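PDB 3BB5: stress responsive alpha-beta protein from Jannaschia sp., which is of unknown function but forms a dimer of ferredoxin-like alpha-beta subunits belonging to the stress responsive A/B barrel family. Local coordinates for residues Pro50-Pro53 with Gly54-Glu57. Numbering follows the deposited sequence.
Sequences PELP and GLTE
Leu52 and Leu55, the first and last residues of a type I beta turn, meet through both backbone and side chains. The backbone link is a hydrogen bond from Leu55 N to Leu52 O, 3.2 Å long and fairly straight at the hydrogen (156°). It reaches the oxygen from above the carbonyl plane, 58° out of it, and not along a lone pair. The backbone angles of Pro53 and Gly54 suit the two corners of such a turn, and the proline ring restricts phi at the first corner.

The packed side of the turn is apolar. Leu52 CB lies 4.0 Å from Leu55 CB, and farther out the CD1 methyls of the two leucines touch at 3.8 Å, their side chains running at a slant to each other. The torsions differ: Leu55 holds CG anti to its own N (chi1 -160°), whereas Leu52 sets CG anti to the carbonyl carbon, yet one methyl of each converges on the other. Tyr90 of helix 84-92 touches both leucines, and Leu55, which is buried, also touches Cys79 and Phe81 of strand 75-81.

The other side is looser. The CA-CB bond of exposed Pro53 points away from Gly54-Glu57, though CB still lies 3.2 Å from Gly54 N because the two residues are bonded neighbours, and Thr56 CG2 comes no nearer to Pro53 O than 4.3 Å. Thr56 instead turns to strand 75-81, where OG1 bonds to Thr80 O.

The turn thus carries the chain from helix 34-48 into strand 55-62, outermost of the ferredoxin-like sheet within this chain. Its chemistry implies that one backbone hydrogen bond and one apolar leucine contact together span the reversal, while proline stays at the surface.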
ATOM      1  N   PRO A  50     -18.183  -6.667  -3.505  1.00 34.83           N
ATOM      2  CA  PRO A  50     -18.949  -7.923  -3.311  1.00 34.12           C
ATOM      3  C   PRO A  50     -19.491  -8.531  -4.567  1.00 34.62           C
ATOM      4  O   PRO A  50     -19.943  -9.650  -4.535  1.00 38.23           O
ATOM      5  CB  PRO A  50     -20.132  -7.496  -2.426  1.00 33.59           C
ATOM      6  CG  PRO A  50     -19.786  -6.186  -1.877  1.00 33.06           C
ATOM      7  CD  PRO A  50     -18.815  -5.544  -2.788  1.00 35.06           C
ATOM      8  N   GLU A  51     -19.497  -7.777  -5.657  1.00 37.70           N
ATOM      9  CA  GLU A  51     -20.068  -8.202  -6.918  1.00 37.30           C
ATOM     10  C   GLU A  51     -19.003  -8.736  -7.842  1.00 37.10           C
ATOM     11  O   GLU A  51     -19.323  -9.223  -8.905  1.00 38.18           O
ATOM     12  CB  GLU A  51     -20.852  -7.023  -7.557  1.00 40.10           C
ATOM     13  CG  GLU A  51     -21.996  -6.467  -6.633  1.00 41.99           C
ATOM     14  CD  GLU A  51     -22.976  -7.586  -6.216  1.00 51.66           C
ATOM     15  OE1 GLU A  51     -23.324  -8.412  -7.122  1.00 53.31           O
ATOM     16  OE2 GLU A  51     -23.360  -7.661  -5.010  1.00 53.49           O
ATOM     17  N   LEU A  52     -17.743  -8.668  -7.415  1.00 37.29           N
ATOM     18  CA  LEU A  52     -16.582  -9.160  -8.179  1.00 36.70           C
ATOM     19  C   LEU A  52     -15.956 -10.268  -7.371  1.00 36.01           C
ATOM     20  O   LEU A  52     -15.342 -10.000  -6.351  1.00 37.01           O
ATOM     21  CB  LEU A  52     -15.535  -8.067  -8.352  1.00 37.20           C
ATOM     22  CG  LEU A  52     -15.866  -6.873  -9.237  1.00 39.19           C
ATOM     23  CD1 LEU A  52     -14.717  -5.882  -9.061  1.00 36.61           C
ATOM     24  CD2 LEU A  52     -16.074  -7.260 -10.736  1.00 33.54           C
ATOM     25  N   PRO A  53     -16.158 -11.521  -7.786  1.00 39.25           N
ATOM     26  CA  PRO A  53     -15.674 -12.639  -6.984  1.00 39.42           C
ATOM     27  C   PRO A  53     -14.161 -12.719  -6.811  1.00 38.38           C
ATOM     28  O   PRO A  53     -13.700 -13.237  -5.785  1.00 39.01           O
ATOM     29  CB  PRO A  53     -16.183 -13.866  -7.735  1.00 38.00           C
ATOM     30  CG  PRO A  53     -16.495 -13.412  -9.073  1.00 40.15           C
ATOM     31  CD  PRO A  53     -16.889 -11.981  -8.985  1.00 39.02           C
ATOM     32  N   GLY A  54     -13.413 -12.236  -7.799  1.00 36.28           N
ATOM     33  CA  GLY A  54     -11.964 -12.216  -7.715  1.00 36.65           C
ATOM     34  C   GLY A  54     -11.350 -11.110  -6.903  1.00 36.77           C
ATOM     35  O   GLY A  54     -10.130 -11.102  -6.767  1.00 37.27           O
ATOM     36  N   LEU A  55     -12.171 -10.154  -6.405  1.00 37.54           N
ATOM     37  CA  LEU A  55     -11.718  -9.064  -5.494  1.00 36.28           C
ATOM     38  C   LEU A  55     -12.125  -9.477  -4.091  1.00 35.50           C
ATOM     39  O   LEU A  55     -13.277  -9.318  -3.682  1.00 37.88           O
ATOM     40  CB  LEU A  55     -12.369  -7.727  -5.852  1.00 36.21           C
ATOM     41  CG  LEU A  55     -11.777  -6.388  -5.402  1.00 40.82           C
ATOM     42  CD1 LEU A  55     -12.678  -5.258  -5.933  1.00 32.25           C
ATOM     43  CD2 LEU A  55     -11.598  -6.274  -3.931  1.00 33.67           C
ATOM     44  N   THR A  56     -11.183 -10.034  -3.355  1.00 32.64           N
ATOM     45  CA  THR A  56     -11.498 -10.691  -2.116  1.00 36.31           C
ATOM     46  C   THR A  56     -11.643  -9.729  -0.921  1.00 38.78           C
ATOM     47  O   THR A  56     -12.309 -10.065   0.064  1.00 40.25           O
ATOM     48  CB  THR A  56     -10.450 -11.756  -1.842  1.00 36.22           C
ATOM     49  OG1 THR A  56      -9.164 -11.136  -1.840  1.00 39.68           O
ATOM     50  CG2 THR A  56     -10.484 -12.793  -2.935  1.00 35.23           C
ATOM     51  N   GLU A  57     -11.048  -8.537  -1.012  1.00 39.88           N
ATOM     52  CA  GLU A  57     -11.118  -7.554   0.054  1.00 41.21           C
ATOM     53  C   GLU A  57     -10.827  -6.147  -0.482  1.00 38.58           C
ATOM     54  O   GLU A  57      -9.942  -5.948  -1.295  1.00 36.62           O
ATOM     55  CB  GLU A  57     -10.136  -7.926   1.140  1.00 40.93           C
ATOM     56  CG  GLU A  57     -10.314  -7.170   2.449  1.00 51.72           C
ATOM     57  CD  GLU A  57      -9.187  -7.464   3.442  1.00 54.41           C
ATOM     58  OE1 GLU A  57      -9.181  -8.584   4.033  1.00 68.75           O
ATOM     59  OE2 GLU A  57      -8.289  -6.588   3.596  1.00 68.37           O
TER